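Local atomic coordinates of adenosine deaminase (Burkholderia ambifaria, PDB entry 4GXW), a protein that binds a zinc ion in an amidohydrolase barrel and probably deaminates adenosine or a related purine such as adenine. Residues Val74-Leu77 with His78-Ala82; Glu103-Ala107 with His108-His112; Asn192-Pro195 with Pro196-Trp200; Arg81-Arg85 with Tyr86-Arg90. All coordinates share one frame; numbering follows the deposited sequence.

Contact 1: Val74-Leu77 with His78-Ala82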
loop_
_atom_site.group_PDB
_atom_site.type_symbol
_atom_site.label_atom_id
_atom_site.label_comp_id
_atom_site.label_asym_id
_atom_site.label_seq_id
_atom_site.Cartn_x
_atom_site.Cartn_y
_atom_site.Cartn_z
ATOM N N VAL A 74 1.173 -16.240 -7.567
ATOM C CA VAL A 74 1.988 -15.477 -8.493
ATOM C C VAL A 74 1.770 -13.991 -8.242
ATOM O O VAL A 74 0.727 -13.584 -7.720
ATOM C CB VAL A 74 1.638 -15.809 -9.955
ATOM C CG1 VAL A 74 1.975 -17.261 -10.266
ATOM C CG2 VAL A 74 0.166 -15.530 -10.228
ATOM N N GLY A 75 2.761 -13.182 -8.599
ATOM C CA GLY A 75 2.629 -11.745 -8.482
ATOM C C GLY A 75 1.577 -11.238 -9.450
ATOM O O GLY A 75 1.328 -11.855 -10.486
ATOM N N VAL A 76 0.973 -10.105 -9.117
ATOM C CA VAL A 76 -0.165 -9.596 -9.873
ATOM C C VAL A 76 0.213 -8.447 -10.807
ATOM O O VAL A 76 -0.660 -7.752 -11.327
ATOM C CB VAL A 76 -1.283 -9.129 -8.925
ATOM C CG1 VAL A 76 -1.677 -10.258 -7.975
ATOM C CG2 VAL A 76 -0.833 -7.913 -8.137
ATOM N N LEU A 77 1.509 -8.256 -11.031
ATOM C CA LEU A 77 1.970 -7.158 -11.877
ATOM C C LEU A 77 1.380 -7.251 -13.286
ATOM O O LEU A 77 1.092 -6.228 -13.914
ATOM C CB LEU A 77 3.501 -7.106 -11.912
ATOM C CG LEU A 77 4.150 -6.880 -10.542
ATOM C CD1 LEU A 77 5.659 -6.746 -10.669
ATOM C CD2 LEU A 77 3.572 -5.656 -9.850
ATOM N N HIS A 78 1.163 -8.475 -13.760
ATOM C CA HIS A 78 0.585 -8.691 -15.088
ATOM C C HIS A 78 -0.855 -8.187 -15.196
ATOM O O HIS A 78 -1.301 -7.801 -16.279
ATOM C CB HIS A 78 0.670 -10.161 -15.498
ATOM C CG HIS A 78 -0.136 -11.080 -14.635
ATOM N ND1 HIS A 78 -1.249 -11.750 -15.096
ATOM C CD2 HIS A 78 0.006 -11.434 -13.337
ATOM C CE1 HIS A 78 -1.752 -12.484 -14.120
ATOM N NE2 HIS A 78 -1.012 -12.308 -13.040
ATOM N N VAL A 79 -1.580 -8.178 -14.078
ATOM C CA VAL A 79 -2.943 -7.663 -14.088
ATOM C C VAL A 79 -2.908 -6.146 -14.245
ATOM O O VAL A 79 -3.694 -5.580 -15.011
ATOM C CB VAL A 79 -3.709 -8.032 -12.800
ATOM C CG1 VAL A 79 -5.132 -7.479 -12.848
ATOM C CG2 VAL A 79 -3.722 -9.545 -12.606
ATOM N N LEU A 80 -1.985 -5.501 -13.529
ATOM C CA LEU A 80 -1.788 -4.067 -13.664
ATOM C C LEU A 80 -1.434 -3.723 -15.104
ATOM O O LEU A 80 -1.950 -2.750 -15.664
ATOM C CB LEU A 80 -0.695 -3.565 -12.719
ATOM C CG LEU A 80 -1.157 -3.197 -11.307
ATOM C CD1 LEU A 80 -1.671 -4.407 -10.533
ATOM C CD2 LEU A 80 -0.031 -2.502 -10.549
ATOM N N ARG A 81 -0.578 -4.546 -15.716
ATOM C CA ARG A 81 -0.161 -4.335 -17.099
ATOM C C ARG A 81 -1.344 -4.451 -18.062
ATOM O O ARG A 81 -1.462 -3.668 -19.006
ATOM C CB ARG A 81 0.940 -5.326 -17.490
ATOM C CG ARG A 81 2.259 -5.190 -16.735
ATOM C CD ARG A 81 2.941 -3.858 -17.012
ATOM N NE ARG A 81 4.279 -3.806 -16.419
ATOM C CZ ARG A 81 4.980 -2.684 -16.265
ATOM N NH1 ARG A 81 4.462 -1.526 -16.656
ATOM N NH2 ARG A 81 6.186 -2.721 -15.704
ATOM N N ALA A 82 -2.212 -5.431 -17.821
ATOM C CA ALA A 82 -3.408 -5.610 -18.648
ATOM C C ALA A 82 -4.374 -4.426 -18.524
ATOM O O ALA A 82 -4.993 -4.017 -19.507
ATOM C CB ALA A 82 -4.120 -6.916 -18.295
HETATM O O HOH W 1 3.199 -10.432 -12.977
#
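The imidazole of His78 turns its edge to the backbone of the preceding loop: Gly75 O lies in the ring plane, 3.2 Å from His78 CD2. One face carries Val79 CG2, offset toward the rim, and Val74 CG2 approaches obliquely, 4.4 Å from His78 NE2. The ring folds back over the helix start because CG sits between the backbone N and the carbonyl carbon (chi1 64°). Phe66 of helix 62-67 also meets this ring. A water accepts from His78 N at 2.9 Å and donates weakly to Gly75 O, bridging the first-turn amide to the loop carbonyl. At the helix start, Val76 O takes the N-H of Val79 N at 2.9 Å, with the donor well above the carbonyl plane, and a weak, longer bond from Leu80 N. One residue on, Arg81 N bonds to Leu77 O at 3.0 Å, the first i to i+4 bond of normal length here. Val76 CG2 and Leu80 CD1 touch at 4.3 Å, and both side chains pack on Leu305. Val76 is thus the N-cap of helix 77-87, whose first turn borders the zinc site: the Leu80 side chain is about 5 Å from that of the zinc ligand His37.

Contact 2: Glu103-Ala107 with His108-His112; sequences EDAAA and HNVRH
Ala105 CB rests against Val110 CB at 3.8 Å, the apolar contact within a Schellman motif that ends helix 91-106 and turns the chain into strand 110-117 of the barrel. Around this pair the backbone closes tightly. Ala105 O accepts two N-H groups, from His108 N at 2.9 Å and from Val110 N at 3.2 Å, which reach it from opposite faces of its carbonyl plane. Asn109 N bonds to Ala106 O at 2.9 Å, and the positive phi of Asn109 (64°) reverses the chain as the C-prime residue. Val110 places CG2 beside its own backbone N, where it comes within 3.5 Å of Ala105 O and helps cover this doubly used acceptor.

The His108 ring lies across the helix end, its CD2 edge in plane with Asp104 O and Ala107 O over one face. Its ND1 is hydrogen-bonded to Ser311 OG, which helps fix the ring's rotation, and His27 packs at an angle to it. Farther out, Asp104 and Glu103 both form salt bridges with Arg43, Phe148 of helix 130-148 touches Ala106, and Lys31 pairs through its backbone with Asn109 and Arg111. Asn109 ND2 is held by His27 O, while at the other end of the same amide a water donates to Asn109 OD1 at 3.3 Å and to Ala106 O at 3.0 Å.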
loop_
_atom_site.group_PDB
_atom_site.type_symbol
_atom_site.label_atom_id
_atom_site.label_comp_id
_atom_site.label_asym_id
_atom_site.label_seq_id
_atom_site.Cartn_x
_atom_site.Cartn_y
_atom_site.Cartn_z
ATOM N N GLU A 103 -13.922 4.695 -1.648
ATOM C CA GLU A 103 -15.161 4.234 -1.019
ATOM C C GLU A 103 -14.938 2.951 -0.216
ATOM O O GLU A 103 -15.382 2.828 0.924
ATOM C CB GLU A 103 -16.244 3.992 -2.070
ATOM C CG GLU A 103 -17.542 3.489 -1.463
ATOM C CD GLU A 103 -18.659 3.304 -2.473
ATOM O OE1 GLU A 103 -18.378 3.227 -3.691
ATOM O OE2 GLU A 103 -19.833 3.226 -2.033
ATOM N N ASP A 104 -14.247 1.993 -0.822
ATOM C CA ASP A 104 -13.974 0.725 -0.151
ATOM C C ASP A 104 -13.060 0.894 1.064
ATOM O O ASP A 104 -13.271 0.238 2.092
ATOM C CB ASP A 104 -13.389 -0.301 -1.126
ATOM C CG ASP A 104 -14.400 -0.764 -2.171
ATOM O OD1 ASP A 104 -15.626 -0.645 -1.936
ATOM O OD2 ASP A 104 -13.966 -1.272 -3.232
ATOM N N ALA A 105 -12.059 1.762 0.959
ATOM C CA ALA A 105 -11.184 2.037 2.098
ATOM C C ALA A 105 -11.966 2.703 3.237
ATOM O O ALA A 105 -11.844 2.313 4.410
ATOM C CB ALA A 105 -10.010 2.912 1.662
ATOM N N ALA A 106 -12.789 3.692 2.892
ATOM C CA ALA A 106 -13.592 4.402 3.890
ATOM C C ALA A 106 -14.514 3.456 4.649
ATOM O O ALA A 106 -14.746 3.639 5.844
ATOM C CB ALA A 106 -14.393 5.531 3.246
ATOM N N ALA A 107 -15.019 2.437 3.961
ATOM C CA ALA A 107 -15.929 1.475 4.571
ATOM C C ALA A 107 -15.240 0.704 5.700
ATOM O O ALA A 107 -15.906 0.135 6.563
ATOM C CB ALA A 107 -16.482 0.521 3.518
ATOM N N HIS A 108 -13.912 0.697 5.690
ATOM C CA HIS A 108 -13.126 0.022 6.718
ATOM C C HIS A 108 -12.453 1.005 7.659
ATOM O O HIS A 108 -11.463 0.677 8.312
ATOM C CB HIS A 108 -12.117 -0.929 6.081
ATOM C CG HIS A 108 -12.761 -2.139 5.494
ATOM N ND1 HIS A 108 -13.082 -3.240 6.253
ATOM C CD2 HIS A 108 -13.211 -2.396 4.245
ATOM C CE1 HIS A 108 -13.680 -4.139 5.493
ATOM N NE2 HIS A 108 -13.767 -3.652 4.267
ATOM N N ASN A 109 -13.008 2.214 7.724
ATOM C CA ASN A 109 -12.518 3.257 8.619
ATOM C C ASN A 109 -11.100 3.736 8.317
ATOM O O ASN A 109 -10.397 4.233 9.205
ATOM C CB ASN A 109 -12.686 2.848 10.084
ATOM C CG ASN A 109 -14.136 2.848 10.508
ATOM O OD1 ASN A 109 -14.825 3.872 10.395
ATOM N ND2 ASN A 109 -14.628 1.699 10.961
ATOM N N VAL A 110 -10.685 3.601 7.058
ATOM C CA VAL A 110 -9.536 4.351 6.587
ATOM C C VAL A 110 -9.977 5.806 6.463
ATOM O O VAL A 110 -10.927 6.117 5.731
ATOM C CB VAL A 110 -9.001 3.809 5.248
ATOM C CG1 VAL A 110 -7.860 4.689 4.756
ATOM C CG2 VAL A 110 -8.533 2.355 5.404
ATOM N N ARG A 111 -9.301 6.690 7.192
ATOM C CA ARG A 111 -9.663 8.104 7.218
ATOM C C ARG A 111 -8.779 8.931 6.300
ATOM O O ARG A 111 -9.112 10.064 5.951
ATOM C CB ARG A 111 -9.608 8.629 8.646
ATOM C CG ARG A 111 -10.651 7.959 9.516
ATOM C CD ARG A 111 -10.552 8.342 10.977
ATOM N NE ARG A 111 -11.630 7.725 11.749
ATOM C CZ ARG A 111 -11.770 7.841 13.065
ATOM N NH1 ARG A 111 -10.908 8.564 13.758
ATOM N NH2 ARG A 111 -12.781 7.243 13.684
ATOM N N HIS A 112 -7.658 8.339 5.897
ATOM C CA HIS A 112 -6.676 8.996 5.051
ATOM C C HIS A 112 -5.941 7.910 4.277
ATOM O O HIS A 112 -5.370 6.998 4.880
ATOM C CB HIS A 112 -5.695 9.801 5.916
ATOM C CG HIS A 112 -4.595 10.454 5.139
ATOM N ND1 HIS A 112 -4.753 11.660 4.490
ATOM C CD2 HIS A 112 -3.318 10.065 4.908
ATOM C CE1 HIS A 112 -3.622 11.981 3.884
ATOM N NE2 HIS A 112 -2.739 11.025 4.116
HETATM O O HOH W 2 -16.929 3.698 7.887
#

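Contact 3: Asn192-Pro195 with Pro196-Trp200; sequences NDRP and PELFW
Leu198 CD2 sits over the centre of one face of the Arg194 guanidinium, 3.6 Å from Arg194 CZ, and this is the compact heart of the contact. The arginine chain is bent at chi2 and chi3 (-63° and -71°), which curls the flat group back to meet the methyl. Its rotation is fixed by two carbonyls of the preceding barrel loop, Arg160 O binding NE and Gln162 O binding NH2. Leu198 CG in turn lies above the Phe199 ring, offset toward its rim, while that ring presents its edge to Pro195 O, with Phe199 CD2 at 3.7 Å. Pro195 O also accepts from Leu198 N at 3.1 Å, the donor standing 45° out of the carbonyl plane, and so starts the short 3-10 turn of Pro196-Leu198.

The Glu197 side is looser. There the carboxylate meets the Pro195 ring by van der Waals contact alone, at a partly exposed edge, with Glu197 OE1 3.5 Å from Pro195 CB and Glu197 OE2 3.9 Å from Pro195 CG. Pro196 and Phe199, by contrast, are buried.

The turn leads from strand 184-188 to helix 200-208 in the barrel. Phe199, at the N-cap position of that helix, and Leu198 pack on Pro164 at the start of helix 164-176, and Pro196 fits against Asn226 and Thr229 of helix 224-232.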
loop_
_atom_site.group_PDB
_atom_site.type_symbol
_atom_site.label_atom_id
_atom_site.label_comp_id
_atom_site.label_asym_id
_atom_site.label_seq_id
_atom_site.Cartn_x
_atom_site.Cartn_y
_atom_site.Cartn_z
ATOM N N ASN A 192 14.101 -6.602 -9.136
ATOM C CA ASN A 192 15.275 -7.353 -9.581
ATOM C C ASN A 192 15.990 -6.667 -10.742
ATOM O O ASN A 192 15.360 -6.327 -11.743
ATOM C CB ASN A 192 14.876 -8.762 -10.032
ATOM C CG ASN A 192 14.026 -9.492 -9.015
ATOM O OD1 ASN A 192 12.929 -9.049 -8.676
ATOM N ND2 ASN A 192 14.515 -10.638 -8.547
ATOM N N ASP A 193 17.293 -6.459 -10.589
ATOM C CA ASP A 193 18.127 -5.872 -11.642
ATOM C C ASP A 193 17.794 -4.424 -12.023
ATOM O O ASP A 193 18.330 -3.909 -13.012
ATOM C CB ASP A 193 18.110 -6.755 -12.898
ATOM C CG ASP A 193 18.518 -8.178 -12.605
ATOM O OD1 ASP A 193 19.578 -8.370 -11.976
ATOM O OD2 ASP A 193 17.768 -9.105 -12.979
ATOM N N ARG A 194 16.934 -3.771 -11.247
ATOM C CA ARG A 194 16.567 -2.377 -11.487
ATOM C C ARG A 194 16.747 -1.601 -10.186
ATOM O O ARG A 194 15.775 -1.172 -9.550
ATOM C CB ARG A 194 15.128 -2.256 -12.005
ATOM C CG ARG A 194 14.827 -3.103 -13.236
ATOM C CD ARG A 194 15.663 -2.680 -14.432
ATOM N NE ARG A 194 15.228 -1.387 -14.954
ATOM C CZ ARG A 194 15.833 -0.736 -15.939
ATOM N NH1 ARG A 194 16.917 -1.241 -16.512
ATOM N NH2 ARG A 194 15.356 0.432 -16.346
ATOM N N PRO A 195 18.003 -1.417 -9.768
ATOM C CA PRO A 195 18.262 -0.904 -8.420
ATOM C C PRO A 195 17.898 0.575 -8.272
ATOM O O PRO A 195 17.862 1.318 -9.258
ATOM C CB PRO A 195 19.763 -1.136 -8.251
ATOM C CG PRO A 195 20.294 -1.036 -9.628
ATOM C CD PRO A 195 19.254 -1.701 -10.492
ATOM N N PRO A 196 17.645 1.008 -7.034
ATOM C CA PRO A 196 17.117 2.365 -6.826
ATOM C C PRO A 196 18.041 3.493 -7.293
ATOM O O PRO A 196 17.529 4.521 -7.747
ATOM C CB PRO A 196 16.874 2.417 -5.310
ATOM C CG PRO A 196 17.778 1.342 -4.741
ATOM C CD PRO A 196 17.754 0.251 -5.772
ATOM N N GLU A 197 19.353 3.305 -7.199
ATOM C CA GLU A 197 20.279 4.349 -7.627
ATOM C C GLU A 197 20.201 4.668 -9.123
ATOM O O GLU A 197 20.619 5.731 -9.561
ATOM C CB GLU A 197 21.717 4.026 -7.202
ATOM C CG GLU A 197 22.343 2.799 -7.858
ATOM C CD GLU A 197 22.135 1.501 -7.093
ATOM O OE1 GLU A 197 21.145 1.382 -6.323
ATOM O OE2 GLU A 197 22.968 0.577 -7.285
ATOM N N LEU A 198 19.650 3.744 -9.908
ATOM C CA LEU A 198 19.446 3.993 -11.327
ATOM C C LEU A 198 18.570 5.233 -11.557
ATOM O O LEU A 198 18.698 5.916 -12.578
ATOM C CB LEU A 198 18.812 2.756 -11.976
ATOM C CG LEU A 198 18.551 2.732 -13.479
ATOM C CD1 LEU A 198 19.854 2.983 -14.238
ATOM C CD2 LEU A 198 17.928 1.391 -13.881
ATOM N N PHE A 199 17.709 5.513 -10.580
ATOM C CA PHE A 199 16.682 6.555 -10.665
ATOM C C PHE A 199 17.020 7.791 -9.830
ATOM O O PHE A 199 16.135 8.552 -9.425
ATOM C CB PHE A 199 15.328 5.946 -10.275
ATOM C CG PHE A 199 14.961 4.788 -11.150
ATOM C CD1 PHE A 199 14.341 5.010 -12.370
ATOM C CD2 PHE A 199 15.326 3.489 -10.814
ATOM C CE1 PHE A 199 14.048 3.961 -13.224
ATOM C CE2 PHE A 199 15.030 2.431 -11.665
ATOM C CZ PHE A 199 14.389 2.669 -12.866
ATOM N N TRP A 200 18.313 8.009 -9.603
ATOM C CA TRP A 200 18.767 9.132 -8.789
ATOM C C TRP A 200 18.244 10.470 -9.310
ATOM O O TRP A 200 17.902 11.355 -8.522
ATOM C CB TRP A 200 20.305 9.166 -8.698
ATOM C CG TRP A 200 20.994 9.489 -9.985
ATOM C CD1 TRP A 200 21.465 8.600 -10.912
ATOM C CD2 TRP A 200 21.308 10.794 -10.494
ATOM N NE1 TRP A 200 22.036 9.271 -11.964
ATOM C CE2 TRP A 200 21.953 10.620 -11.733
ATOM C CE3 TRP A 200 21.100 12.097 -10.019
ATOM C CZ2 TRP A 200 22.392 11.701 -12.510
ATOM C CZ3 TRP A 200 21.533 13.157 -10.781
ATOM C CH2 TRP A 200 22.171 12.960 -12.018
#

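Contact 4: Arg81-Arg85 with Tyr86-Arg90; sequences RALDR and YLLTR
Arg85 carries CG opposite its backbone N (chi1 -170°) and Tyr86 swings its ring to the side of its own N (chi1 -60°), so that the aliphatic part of the arginine runs over the phenol. Arg85 CG stands above the centre of one ring face, 3.9 Å from the centroid of the Tyr86 ring, in a CH-pi contact, and Arg85 CD continues toward the hydroxyl, 3.7 Å from Tyr86 OH. Beyond it the chain bends at chi3, and the guanidinium plane ends up 69° from the ring plane. This pair lies on the exposed side, where Tyr86 also touches Pro57.

The backbone beneath is the last turn of helix 77-87, widened to a pi-type turn. Tyr86 N still makes an ordinary helical bond to Ala82 O at 2.9 Å. Leu83 O, however, accepts two N-H groups: Leu87 N at 3.1 Å, from above the carbonyl plane, and Leu88 N at 2.9 Å, nearly straight. Leu88 then leaves helical geometry.

On the buried side Leu83 CD2 touches Leu87 CD2 at 3.6 Å, the two side chains lying aslant, both against Phe47 of helix 44-54. Leu88 CD1 reaches Leu83 CB at 4.0 Å, and the Leu88 side chain packs on Leu94 and Ile97 of helix 91-106. A water donates to both Asp84 O and Leu88 O, and Ser126 OG also bonds to Asp84 O.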
loop_
_atom_site.group_PDB
_atom_site.type_symbol
_atom_site.label_atom_id
_atom_site.label_comp_id
_atom_site.label_asym_id
_atom_site.label_seq_id
_atom_site.Cartn_x
_atom_site.Cartn_y
_atom_site.Cartn_z
ATOM N N ARG A 81 -0.578 -4.546 -15.716
ATOM C CA ARG A 81 -0.161 -4.335 -17.099
ATOM C C ARG A 81 -1.344 -4.451 -18.062
ATOM O O ARG A 81 -1.462 -3.668 -19.006
ATOM C CB ARG A 81 0.940 -5.326 -17.490
ATOM C CG ARG A 81 2.259 -5.190 -16.735
ATOM C CD ARG A 81 2.941 -3.858 -17.012
ATOM N NE ARG A 81 4.279 -3.806 -16.419
ATOM C CZ ARG A 81 4.980 -2.684 -16.265
ATOM N NH1 ARG A 81 4.462 -1.526 -16.656
ATOM N NH2 ARG A 81 6.186 -2.721 -15.704
ATOM N N ALA A 82 -2.212 -5.431 -17.821
ATOM C CA ALA A 82 -3.408 -5.610 -18.648
ATOM C C ALA A 82 -4.374 -4.426 -18.524
ATOM O O ALA A 82 -4.993 -4.017 -19.507
ATOM C CB ALA A 82 -4.120 -6.916 -18.295
ATOM N N LEU A 83 -4.500 -3.877 -17.312
ATOM C CA LEU A 83 -5.329 -2.689 -17.100
ATOM C C LEU A 83 -4.833 -1.520 -17.960
ATOM O O LEU A 83 -5.621 -0.894 -18.676
ATOM C CB LEU A 83 -5.393 -2.324 -15.606
ATOM C CG LEU A 83 -6.425 -3.120 -14.800
ATOM C CD1 LEU A 83 -6.059 -3.158 -13.333
ATOM C CD2 LEU A 83 -7.782 -2.491 -14.988
ATOM N N ASP A 84 -3.527 -1.249 -17.917
ATOM C CA ASP A 84 -2.959 -0.171 -18.729
ATOM C C ASP A 84 -3.150 -0.406 -20.225
ATOM O O ASP A 84 -3.505 0.505 -20.966
ATOM C CB ASP A 84 -1.447 -0.020 -18.482
ATOM C CG ASP A 84 -1.106 0.761 -17.221
ATOM O OD1 ASP A 84 -1.970 1.431 -16.635
ATOM O OD2 ASP A 84 0.078 0.707 -16.819
ATOM N N ARG A 85 -2.888 -1.627 -20.680
ATOM C CA ARG A 85 -2.839 -1.867 -22.120
ATOM C C ARG A 85 -4.214 -2.007 -22.769
ATOM O O ARG A 85 -4.394 -1.613 -23.922
ATOM C CB ARG A 85 -1.943 -3.069 -22.461
ATOM C CG ARG A 85 -1.658 -3.209 -23.963
ATOM C CD ARG A 85 -0.542 -4.205 -24.263
ATOM N NE ARG A 85 0.746 -3.765 -23.734
ATOM C CZ ARG A 85 1.524 -2.851 -24.306
ATOM N NH1 ARG A 85 1.147 -2.259 -25.431
ATOM N NH2 ARG A 85 2.680 -2.523 -23.742
ATOM N N TYR A 86 -5.184 -2.552 -22.035
ATOM C CA TYR A 86 -6.467 -2.909 -22.649
ATOM C C TYR A 86 -7.724 -2.301 -22.025
ATOM O O TYR A 86 -8.716 -2.084 -22.726
ATOM C CB TYR A 86 -6.627 -4.434 -22.697
ATOM C CG TYR A 86 -5.545 -5.127 -23.493
ATOM C CD1 TYR A 86 -5.451 -4.941 -24.861
ATOM C CD2 TYR A 86 -4.614 -5.950 -22.876
ATOM C CE1 TYR A 86 -4.469 -5.559 -25.605
ATOM C CE2 TYR A 86 -3.616 -6.576 -23.615
ATOM C CZ TYR A 86 -3.554 -6.372 -24.978
ATOM O OH TYR A 86 -2.577 -6.980 -25.729
ATOM N N LEU A 87 -7.701 -2.039 -20.726
ATOM C CA LEU A 87 -8.946 -1.727 -20.023
ATOM C C LEU A 87 -9.191 -0.255 -19.754
ATOM O O LEU A 87 -10.320 0.222 -19.867
ATOM C CB LEU A 87 -9.025 -2.467 -18.690
ATOM C CG LEU A 87 -9.721 -3.822 -18.670
ATOM C CD1 LEU A 87 -8.848 -4.837 -19.360
ATOM C CD2 LEU A 87 -10.037 -4.241 -17.238
ATOM N N LEU A 88 -8.146 0.455 -19.352
ATOM C CA LEU A 88 -8.277 1.859 -18.983
ATOM C C LEU A 88 -8.076 2.688 -20.247
ATOM O O LEU A 88 -6.941 2.892 -20.703
ATOM C CB LEU A 88 -7.244 2.219 -17.905
ATOM C CG LEU A 88 -7.385 1.410 -16.608
ATOM C CD1 LEU A 88 -6.185 1.609 -15.688
ATOM C CD2 LEU A 88 -8.695 1.730 -15.875
ATOM N N THR A 89 -9.178 3.140 -20.836
ATOM C CA THR A 89 -9.108 3.785 -22.146
ATOM C C THR A 89 -9.575 5.241 -22.164
ATOM O O THR A 89 -9.445 5.913 -23.190
ATOM C CB THR A 89 -9.898 2.997 -23.213
ATOM O OG1 THR A 89 -11.292 3.011 -22.890
ATOM C CG2 THR A 89 -9.403 1.547 -23.298
ATOM N N ARG A 90 -10.114 5.719 -21.044
ATOM C CA ARG A 90 -10.577 7.103 -20.926
ATOM C C ARG A 90 -10.188 7.618 -19.562
ATOM O O ARG A 90 -10.178 6.850 -18.603
ATOM C CB ARG A 90 -12.102 7.188 -21.030
ATOM C CG ARG A 90 -12.733 6.551 -22.241
ATOM C CD ARG A 90 -14.234 6.771 -22.225
ATOM N NE ARG A 90 -14.931 6.030 -23.276
ATOM C CZ ARG A 90 -16.149 6.328 -23.720
ATOM N NH1 ARG A 90 -16.814 7.351 -23.202
ATOM N NH2 ARG A 90 -16.704 5.601 -24.682
HETATM O O HOH W 3 -5.910 0.901 -22.426
#

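Overall arrangement
Contacts 1 and 4 are the two ends of helix 77-87, sharing Arg81 and Ala82, with centres 12 Å apart. Contact 1 holds the end nearer the metal: the Leu77 side chain is about 7 Å from the zinc ion, against about 14 Å for that of Leu83 in contact 4. Contact 2 follows on the next helix, its centre 24 Å from that of contact 1, and delivers the chain into strand 110-117, with Val110 about 11 Å from zinc ligand His35, side chain to side chain. Contact 3 lies across the chain's centre from contact 2, 33 Å between centres, yet the side chain of Pro196 is about 8 Å from that of ligand His216. Arg81, salt-bridged to Asp159, links the helix to the barrel.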